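Local coordinates for protein thiol-disulfide isomerase and thioredoxins (Corynebacterium glutamicum, PDB 3LOR) that probably acts as a thioredoxin-like oxidoreductase or thiol-disulfide isomerase, and has been seen with bound calcium, at residues P122-A127 with F144-L149; Q54-M59 with S63-I68; H48-A53 with F92-P97. One frame throughout, in Å; residues are numbered along the deposited sequence.

Contact 1 of 3, residues P122-A127 with F144-L149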
loop_
_atom_site.group_PDB
_atom_site.type_symbol
_atom_site.label_atom_id
_atom_site.label_comp_id
_atom_site.label_asym_id
_atom_site.label_seq_id
_atom_site.Cartn_x
_atom_site.Cartn_y
_atom_site.Cartn_z
ATOM N N PRO A 122 -14.943 -13.627 -2.140
ATOM C CA PRO A 122 -15.733 -13.020 -1.086
ATOM C C PRO A 122 -16.977 -12.318 -1.552
ATOM O O PRO A 122 -17.055 -11.854 -2.636
ATOM C CB PRO A 122 -14.778 -12.013 -0.504
ATOM C CG PRO A 122 -13.880 -11.697 -1.568
ATOM C CD PRO A 122 -13.675 -12.926 -2.320
ATOM N N SER A 123 -17.953 -12.257 -0.685
ATOM C CA SER A 123 -19.110 -11.448 -0.888
ATOM C C SER A 123 -19.457 -10.670 0.353
ATOM O O SER A 123 -19.174 -11.075 1.425
ATOM C CB SER A 123 -20.286 -12.283 -1.310
ATOM O OG SER A 123 -20.204 -12.596 -2.641
ATOM N N ILE A 124 -20.095 -9.541 0.166
ATOM C CA ILE A 124 -20.662 -8.799 1.252
ATOM C C ILE A 124 -22.151 -8.665 1.124
ATOM O O ILE A 124 -22.654 -8.484 0.074
ATOM C CB ILE A 124 -20.018 -7.450 1.400
ATOM C CG1 ILE A 124 -18.539 -7.609 1.529
ATOM C CG2 ILE A 124 -20.386 -6.827 2.648
ATOM C CD1 ILE A 124 -17.896 -6.385 1.905
ATOM N N ILE A 125 -22.836 -8.811 2.222
ATOM C CA ILE A 125 -24.208 -8.510 2.289
ATOM C C ILE A 125 -24.362 -7.421 3.328
ATOM O O ILE A 125 -23.929 -7.574 4.444
ATOM C CB ILE A 125 -25.021 -9.752 2.695
ATOM C CG1 ILE A 125 -24.824 -10.895 1.726
ATOM C CG2 ILE A 125 -26.446 -9.444 2.817
ATOM C CD1 ILE A 125 -25.393 -12.130 2.180
ATOM N N LEU A 126 -24.998 -6.331 2.943
ATOM C CA LEU A 126 -25.396 -5.297 3.873
ATOM C C LEU A 126 -26.875 -5.263 4.089
ATOM O O LEU A 126 -27.613 -5.286 3.180
ATOM C CB LEU A 126 -24.929 -3.937 3.436
ATOM C CG LEU A 126 -23.478 -3.766 3.080
ATOM C CD1 LEU A 126 -23.251 -2.504 2.414
ATOM C CD2 LEU A 126 -22.586 -3.942 4.217
ATOM N N ALA A 127 -27.272 -5.247 5.331
ATOM C CA ALA A 127 -28.643 -5.054 5.707
ATOM C C ALA A 127 -28.800 -3.808 6.543
ATOM O O ALA A 127 -27.914 -3.406 7.227
ATOM C CB ALA A 127 -29.166 -6.224 6.420
ATOM N N PHE A 144 -13.150 3.225 0.782
ATOM C CA PHE A 144 -13.936 4.426 0.677
ATOM C C PHE A 144 -15.380 4.188 0.244
ATOM O O PHE A 144 -16.281 4.739 0.790
ATOM C CB PHE A 144 -13.282 5.370 -0.303
ATOM C CG PHE A 144 -14.004 6.631 -0.485
ATOM C CD1 PHE A 144 -14.179 7.483 0.549
ATOM C CD2 PHE A 144 -14.524 6.973 -1.692
ATOM C CE1 PHE A 144 -14.834 8.610 0.396
ATOM C CE2 PHE A 144 -15.191 8.141 -1.838
ATOM C CZ PHE A 144 -15.333 8.956 -0.783
ATOM N N VAL A 145 -15.577 3.351 -0.752
ATOM C CA VAL A 145 -16.899 2.992 -1.207
ATOM C C VAL A 145 -17.719 2.281 -0.139
ATOM O O VAL A 145 -18.855 2.554 0.028
ATOM C CB VAL A 145 -16.828 2.107 -2.433
ATOM C CG1 VAL A 145 -18.142 1.631 -2.820
ATOM C CG2 VAL A 145 -16.233 2.792 -3.548
ATOM N N LEU A 146 -17.095 1.377 0.578
ATOM C CA LEU A 146 -17.720 0.703 1.676
ATOM C C LEU A 146 -18.106 1.672 2.793
ATOM O O LEU A 146 -19.156 1.580 3.331
ATOM C CB LEU A 146 -16.861 -0.440 2.185
ATOM C CG LEU A 146 -17.549 -1.421 3.126
ATOM C CD1 LEU A 146 -18.775 -1.986 2.604
ATOM C CD2 LEU A 146 -16.685 -2.505 3.624
ATOM N N GLY A 147 -17.266 2.636 3.076
ATOM C CA GLY A 147 -17.620 3.647 4.015
ATOM C C GLY A 147 -18.823 4.404 3.554
ATOM O O GLY A 147 -19.703 4.623 4.310
ATOM N N LEU A 148 -18.865 4.770 2.290
ATOM C CA LEU A 148 -19.978 5.510 1.780
ATOM C C LEU A 148 -21.242 4.694 1.936
ATOM O O LEU A 148 -22.212 5.213 2.357
ATOM C CB LEU A 148 -19.801 5.894 0.319
ATOM C CG LEU A 148 -18.808 6.930 -0.166
ATOM C CD1 LEU A 148 -18.743 6.963 -1.642
ATOM C CD2 LEU A 148 -19.145 8.244 0.358
ATOM N N LEU A 149 -21.196 3.416 1.614
ATOM C CA LEU A 149 -22.351 2.585 1.740
ATOM C C LEU A 149 -22.840 2.420 3.144
ATOM O O LEU A 149 -23.997 2.575 3.367
ATOM C CB LEU A 149 -22.130 1.220 1.119
ATOM C CG LEU A 149 -21.867 1.196 -0.370
ATOM C CD1 LEU A 149 -21.385 -0.100 -0.803
ATOM C CD2 LEU A 149 -23.020 1.610 -1.157
#
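Leu126 on the strand and Leu149 on the helix form the closer half of this contact, with CD1 of Leu126 4.1 Å from CB of Leu149 and the two side chains crossing at about a right angle. The CG of Leu126 lies beside its backbone N, and with chi2 at 168° the chain runs on extended, so that CD1 is the atom that reaches the base of Leu149. One helical turn earlier the fit is slacker: CD1 of Ile124 and CD2 of Leu146 come no nearer than 4.4 Å, and the CA atoms of this pair are 10.0 Å apart, against 8.7 Å for Leu126 and Leu149. The CB of Leu146 does not aim at the strand; the branch beyond it bends inward. Long branched side chains suit this spacing between the backbones. Ile124 and Leu126, two apart on an extended strand, offer the same face of the sheet to the helix, while the beta-branched Ile124 also suits strand geometry. The solvent side lies on the helix: Leu149, Val145 and Leu148 are partly exposed, against buried Ile124, Leu126 and Leu146, although a second subunit covers part of two of them, its Met59 packing on Val145 and its Leu150 on Leu148. Phe144 rests against Gly147 of that subunit, with CG of Leu148 from its own chain over one ring face. Within the chain, strand 123-127 runs antiparallel between strands 32-38 and 133-138, and helix 143-154 lies over it beside helix 43-59, whose Gln52 touches both Ile124 and Leu146.

Contact 2 of 3, residues Q54-M59 with S63-I68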
loop_
_atom_site.group_PDB
_atom_site.type_symbol
_atom_site.label_atom_id
_atom_site.label_comp_id
_atom_site.label_asym_id
_atom_site.label_seq_id
_atom_site.Cartn_x
_atom_site.Cartn_y
_atom_site.Cartn_z
ATOM N N GLN A 54 -12.545 -7.037 9.692
ATOM C CA GLN A 54 -11.909 -6.784 10.974
ATOM C C GLN A 54 -11.755 -5.301 11.218
ATOM O O GLN A 54 -11.959 -4.850 12.279
ATOM C CB GLN A 54 -10.548 -7.441 11.110
ATOM C CG GLN A 54 -10.493 -8.876 10.766
ATOM C CD GLN A 54 -9.199 -9.537 11.135
ATOM O OE1 GLN A 54 -9.012 -9.931 12.249
ATOM N NE2 GLN A 54 -8.315 -9.671 10.188
ATOM N N LYS A 55 -11.415 -4.559 10.193
ATOM C CA LYS A 55 -11.292 -3.150 10.303
ATOM C C LYS A 55 -12.608 -2.511 10.661
ATOM O O LYS A 55 -12.660 -1.642 11.469
ATOM C CB LYS A 55 -10.751 -2.559 9.019
ATOM C CG LYS A 55 -10.493 -1.097 9.039
ATOM C CD LYS A 55 -10.081 -0.604 7.675
ATOM C CE LYS A 55 -9.313 0.660 7.750
ATOM N NZ LYS A 55 -8.657 0.999 6.468
ATOM N N ILE A 56 -13.680 -2.960 10.059
ATOM C CA ILE A 56 -14.957 -2.434 10.387
ATOM C C ILE A 56 -15.270 -2.722 11.844
ATOM O O ILE A 56 -15.686 -1.878 12.549
ATOM C CB ILE A 56 -16.044 -3.072 9.548
ATOM C CG1 ILE A 56 -15.930 -2.676 8.094
ATOM C CG2 ILE A 56 -17.360 -2.670 10.025
ATOM C CD1 ILE A 56 -16.755 -3.499 7.207
ATOM N N HIS A 57 -15.020 -3.935 12.262
ATOM C CA HIS A 57 -15.302 -4.360 13.596
ATOM C C HIS A 57 -14.536 -3.553 14.646
ATOM O O HIS A 57 -15.071 -3.205 15.637
ATOM C CB HIS A 57 -14.964 -5.819 13.708
ATOM C CG HIS A 57 -15.096 -6.375 15.077
ATOM N ND1 HIS A 57 -16.300 -6.543 15.700
ATOM C CD2 HIS A 57 -14.168 -6.830 15.939
ATOM C CE1 HIS A 57 -16.113 -7.078 16.880
ATOM N NE2 HIS A 57 -14.827 -7.265 17.049
ATOM N N ARG A 58 -13.273 -3.301 14.405
ATOM C CA ARG A 58 -12.464 -2.464 15.254
ATOM C C ARG A 58 -12.822 -1.004 15.250
ATOM O O ARG A 58 -12.813 -0.383 16.250
ATOM C CB ARG A 58 -10.990 -2.671 14.932
ATOM C CG ARG A 58 -10.547 -4.099 15.160
ATOM C CD ARG A 58 -9.077 -4.301 14.946
ATOM N NE ARG A 58 -8.661 -5.683 14.729
ATOM C CZ ARG A 58 -8.957 -6.719 15.505
ATOM N NH1 ARG A 58 -9.712 -6.574 16.561
ATOM N NH2 ARG A 58 -8.517 -7.918 15.212
HETATM N N MSE A 59 -13.074 -0.453 14.092
HETATM C CA MSE A 59 -13.543 0.909 13.930
HETATM C C MSE A 59 -14.946 1.341 14.315
HETATM O O MSE A 59 -15.136 2.459 14.645
HETATM C CB MSE A 59 -13.165 1.456 12.579
HETATM C CG MSE A 59 -11.707 1.332 12.355
HETATM SE SE MSE A 59 -11.118 2.339 10.972
HETATM C CE MSE A 59 -10.769 3.887 11.961
ATOM N N SER A 63 -22.952 -1.034 18.722
ATOM C CA SER A 63 -24.189 -0.305 18.901
ATOM C C SER A 63 -24.752 0.280 17.592
ATOM O O SER A 63 -25.892 0.639 17.528
ATOM C CB SER A 63 -24.047 0.759 19.978
ATOM O OG SER A 63 -23.047 1.664 19.678
ATOM N N GLN A 64 -23.896 0.382 16.588
ATOM C CA GLN A 64 -24.224 0.898 15.281
ATOM C C GLN A 64 -24.133 -0.118 14.157
ATOM O O GLN A 64 -25.027 -0.258 13.385
ATOM C CB GLN A 64 -23.278 2.017 14.961
ATOM C CG GLN A 64 -23.335 3.124 15.921
ATOM C CD GLN A 64 -24.470 4.051 15.641
ATOM O OE1 GLN A 64 -24.303 5.080 15.012
ATOM N NE2 GLN A 64 -25.627 3.693 16.086
ATOM N N VAL A 65 -23.008 -0.790 14.074
ATOM C CA VAL A 65 -22.790 -1.803 13.075
ATOM C C VAL A 65 -22.410 -3.170 13.655
ATOM O O VAL A 65 -21.523 -3.275 14.426
ATOM C CB VAL A 65 -21.728 -1.356 12.070
ATOM C CG1 VAL A 65 -21.355 -2.475 11.166
ATOM C CG2 VAL A 65 -22.136 -0.104 11.324
ATOM N N GLN A 66 -23.081 -4.219 13.238
ATOM C CA GLN A 66 -22.670 -5.566 13.544
ATOM C C GLN A 66 -22.010 -6.261 12.365
ATOM O O GLN A 66 -22.553 -6.339 11.327
ATOM C CB GLN A 66 -23.845 -6.385 14.024
ATOM C CG GLN A 66 -23.504 -7.754 14.482
ATOM C CD GLN A 66 -22.660 -7.790 15.729
ATOM O OE1 GLN A 66 -23.095 -7.400 16.773
ATOM N NE2 GLN A 66 -21.476 -8.279 15.614
ATOM N N VAL A 67 -20.815 -6.760 12.566
ATOM C CA VAL A 67 -20.126 -7.564 11.580
ATOM C C VAL A 67 -20.316 -9.019 11.907
ATOM O O VAL A 67 -20.171 -9.426 13.018
ATOM C CB VAL A 67 -18.619 -7.264 11.488
ATOM C CG1 VAL A 67 -18.001 -7.994 10.409
ATOM C CG2 VAL A 67 -18.346 -5.844 11.357
ATOM N N ILE A 68 -20.692 -9.770 10.905
ATOM C CA ILE A 68 -20.826 -11.195 10.965
ATOM C C ILE A 68 -20.064 -11.880 9.876
ATOM O O ILE A 68 -20.105 -11.503 8.731
ATOM C CB ILE A 68 -22.265 -11.632 10.869
ATOM C CG1 ILE A 68 -23.085 -11.038 11.981
ATOM C CG2 ILE A 68 -22.350 -13.088 10.806
ATOM C CD1 ILE A 68 -24.407 -10.820 11.622
HETATM O O HOH W 1 -19.033 -6.011 14.903
#
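Ile56 meets Val67 through the branch that its first torsion leaves pointing at the strand: with chi1 at -68°, CG1 sits beside the backbone N and CG2 stands anti to it. Val67 has chi1 at -174°, which places its own CG2 beside the backbone N and facing the helix. The two methyls come to 3.6 Å, CG2 of Ile56 to CG2 of Val67, the closest apolar approach here. The same Ile56 CG2 also touches Val65 CG1 at 4.2 Å, so one methyl serves two strand residues whose side chains share a face. Beta-branched valines suit an extended strand and, being short, fit beneath a helix whose axis passes 8.4 Å from that of the strand. CG2 of Val67 further lies 3.9 Å from N of His57. Polar groups are bridged by water: one molecule lies in the plane of the His57 ring, at its edge, 2.9 Å from ND1, and accepts from Val67 N at 3.0 Å. Histidine fits this position, its methylene packing on Val67 while its ring reaches the water. The side chain of Gln66 starts away from the helix but curls back, and NE2 donates to Val67 O at 3.1 Å from above the carbonyl plane, with Glu62 as a second partner. Ile56 also touches Leu146 of helix 143-154 in its own chain and Phe144 of a second subunit. The helix runs back across the sheet, its axis at 147° to strand 65-68, as the connecting helix of the beta-alpha-beta unit 32-38, 43-59 and 65-71 of the thioredoxin fold.

Contact 3 of 3, residues H48-A53 with F92-P97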
loop_
_atom_site.group_PDB
_atom_site.type_symbol
_atom_site.label_atom_id
_atom_site.label_comp_id
_atom_site.label_asym_id
_atom_site.label_seq_id
_atom_site.Cartn_x
_atom_site.Cartn_y
_atom_site.Cartn_z
ATOM N N HIS A 48 -8.109 -9.572 1.387
ATOM C CA HIS A 48 -8.863 -8.349 1.395
ATOM C C HIS A 48 -10.143 -8.317 2.205
ATOM O O HIS A 48 -10.272 -7.534 3.078
ATOM C CB HIS A 48 -9.138 -7.891 -0.024
ATOM C CG HIS A 48 -9.673 -6.504 -0.106
ATOM N ND1 HIS A 48 -8.897 -5.395 0.117
ATOM C CD2 HIS A 48 -10.909 -6.044 -0.375
ATOM C CE1 HIS A 48 -9.632 -4.313 -0.003
ATOM N NE2 HIS A 48 -10.857 -4.681 -0.296
ATOM N N GLY A 49 -11.083 -9.168 1.877
ATOM C CA GLY A 49 -12.343 -9.163 2.554
ATOM C C GLY A 49 -12.375 -9.439 4.038
ATOM O O GLY A 49 -12.977 -8.727 4.754
ATOM N N VAL A 50 -11.701 -10.448 4.507
ATOM C CA VAL A 50 -11.684 -10.662 5.925
ATOM C C VAL A 50 -11.034 -9.512 6.710
ATOM O O VAL A 50 -11.596 -9.043 7.633
ATOM C CB VAL A 50 -11.023 -11.964 6.274
ATOM C CG1 VAL A 50 -10.762 -12.038 7.689
ATOM C CG2 VAL A 50 -11.813 -13.095 5.814
ATOM N N PRO A 51 -9.885 -9.030 6.299
ATOM C CA PRO A 51 -9.242 -7.927 6.984
ATOM C C PRO A 51 -10.053 -6.655 6.967
ATOM O O PRO A 51 -10.031 -5.944 7.918
ATOM C CB PRO A 51 -7.957 -7.746 6.213
ATOM C CG PRO A 51 -7.772 -8.904 5.483
ATOM C CD PRO A 51 -9.032 -9.555 5.245
ATOM N N GLN A 52 -10.754 -6.397 5.880
ATOM C CA GLN A 52 -11.694 -5.298 5.790
ATOM C C GLN A 52 -12.831 -5.418 6.811
ATOM O O GLN A 52 -13.183 -4.465 7.418
ATOM C CB GLN A 52 -12.263 -5.237 4.391
ATOM C CG GLN A 52 -13.184 -4.143 4.130
ATOM C CD GLN A 52 -13.410 -3.905 2.640
ATOM O OE1 GLN A 52 -12.910 -2.958 2.080
ATOM N NE2 GLN A 52 -14.158 -4.764 2.020
ATOM N N ALA A 53 -13.359 -6.609 6.991
ATOM C CA ALA A 53 -14.331 -6.887 8.007
ATOM C C ALA A 53 -13.775 -6.643 9.424
ATOM O O ALA A 53 -14.441 -6.089 10.214
ATOM C CB ALA A 53 -14.841 -8.256 7.850
ATOM N N PHE A 92 -5.729 -15.662 12.570
ATOM C CA PHE A 92 -5.932 -14.372 11.999
ATOM C C PHE A 92 -6.511 -13.346 12.959
ATOM O O PHE A 92 -6.758 -12.260 12.606
ATOM C CB PHE A 92 -6.740 -14.501 10.702
ATOM C CG PHE A 92 -5.976 -15.083 9.585
ATOM C CD1 PHE A 92 -5.607 -16.390 9.593
ATOM C CD2 PHE A 92 -5.605 -14.314 8.527
ATOM C CE1 PHE A 92 -4.892 -16.909 8.582
ATOM C CE2 PHE A 92 -4.886 -14.845 7.516
ATOM C CZ PHE A 92 -4.529 -16.135 7.547
ATOM N N GLY A 93 -6.738 -13.725 14.189
ATOM C CA GLY A 93 -7.323 -12.852 15.169
ATOM C C GLY A 93 -8.695 -12.301 14.910
ATOM O O GLY A 93 -8.986 -11.219 15.287
ATOM N N ILE A 94 -9.562 -13.082 14.310
ATOM C CA ILE A 94 -10.894 -12.595 14.018
ATOM C C ILE A 94 -11.714 -12.587 15.288
ATOM O O ILE A 94 -11.848 -13.553 15.945
ATOM C CB ILE A 94 -11.578 -13.444 12.947
ATOM C CG1 ILE A 94 -10.919 -13.251 11.596
ATOM C CG2 ILE A 94 -13.037 -13.141 12.861
ATOM C CD1 ILE A 94 -11.021 -14.383 10.755
ATOM N N LYS A 95 -12.221 -11.444 15.658
ATOM C CA LYS A 95 -12.970 -11.354 16.874
ATOM C C LYS A 95 -14.473 -11.175 16.717
ATOM O O LYS A 95 -15.174 -11.182 17.667
ATOM C CB LYS A 95 -12.375 -10.269 17.743
ATOM C CG LYS A 95 -11.171 -10.719 18.448
ATOM C CD LYS A 95 -10.458 -9.564 19.004
ATOM C CE LYS A 95 -9.420 -9.979 20.023
ATOM N NZ LYS A 95 -9.297 -9.063 21.208
ATOM N N PHE A 96 -14.946 -10.980 15.510
ATOM C CA PHE A 96 -16.355 -10.889 15.243
ATOM C C PHE A 96 -17.007 -12.246 15.160
ATOM O O PHE A 96 -16.382 -13.209 14.930
ATOM C CB PHE A 96 -16.623 -10.028 14.008
ATOM C CG PHE A 96 -15.964 -10.492 12.762
ATOM C CD1 PHE A 96 -14.860 -9.875 12.292
ATOM C CD2 PHE A 96 -16.475 -11.513 12.036
ATOM C CE1 PHE A 96 -14.305 -10.269 11.153
ATOM C CE2 PHE A 96 -15.892 -11.899 10.905
ATOM C CZ PHE A 96 -14.821 -11.279 10.469
ATOM N N PRO A 97 -18.290 -12.315 15.328
ATOM C CA PRO A 97 -18.946 -13.610 15.288
ATOM C C PRO A 97 -18.935 -14.266 13.898
ATOM O O PRO A 97 -19.150 -13.648 12.900
ATOM C CB PRO A 97 -20.345 -13.298 15.754
ATOM C CG PRO A 97 -20.330 -11.970 16.172
ATOM C CD PRO A 97 -19.216 -11.256 15.673
#
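The Phe96 ring meets Ala53 obliquely, neither squarely face-on nor edge-on: the methyl CB of Ala53 lies 3.9 Å from CE1 and 4.0 Å from CZ. One face of the ring is covered by Ile94, two residues earlier in the same loop, with CG2 of Ile94 3.4 Å above the plane and over its centre, a close CH-pi arrangement. The ring gets there because CG of Phe96 stands between the backbone N and the carbonyl carbon, chi1 58°. Alanine suits the helix side, since its small side chain lets the broad ring approach the helix backbone, CE1 of Phe96 coming to 4.1 Å from C of Ala53. A turn earlier, CG1 of Val50 meets the end of Ile94 at about a right angle, 3.9 Å from CD1. Ile94 thus works in two directions, its CG2 over one ring face and its longer branch against the helix. The loop leaves helix 82-91 through a Schellman motif in which Gly93 takes positive phi, a conformation that residues with a side chain adopt less readily. Pro51, whose N carries no hydrogen, kinks the helix, and its CB points away from the loop. Farther out, Phe92 stacks with Phe88 and packs on Leu41 of a third subunit, while Phe96 also lies on Val67. Val50 touches the presumed CxxC motif at the start of helix 43-59. Beyond the two segments, Arg58 of this helix adds a weak hydrogen bond from NH2 to Gly93 O. Between 48-53 and 92-97 themselves carbon meets carbon, and the hold presumably rests on shape and the exclusion of water.

Helix 43-59 ties the set together: contact 3 uses its middle, contact 2 its last turns, and contact 1, on the neighbouring helix, touches both through Leu146, whose CD2 is 3.7 Å from Ile56 CD1. Contacts 1 and 2 press helices onto the central sheet, whereas contact 3 fastens a loop to a helix. All three are largely buried, but contact 1 has a partly exposed Leu149 and contact 2 a partly exposed His57, and both adjoin the second subunit. Their chemistry follows their place: contacts 1 and 3 meet by apolar packing alone, aliphatic in one and partly aromatic in the other, while contact 2 adds a water bridge.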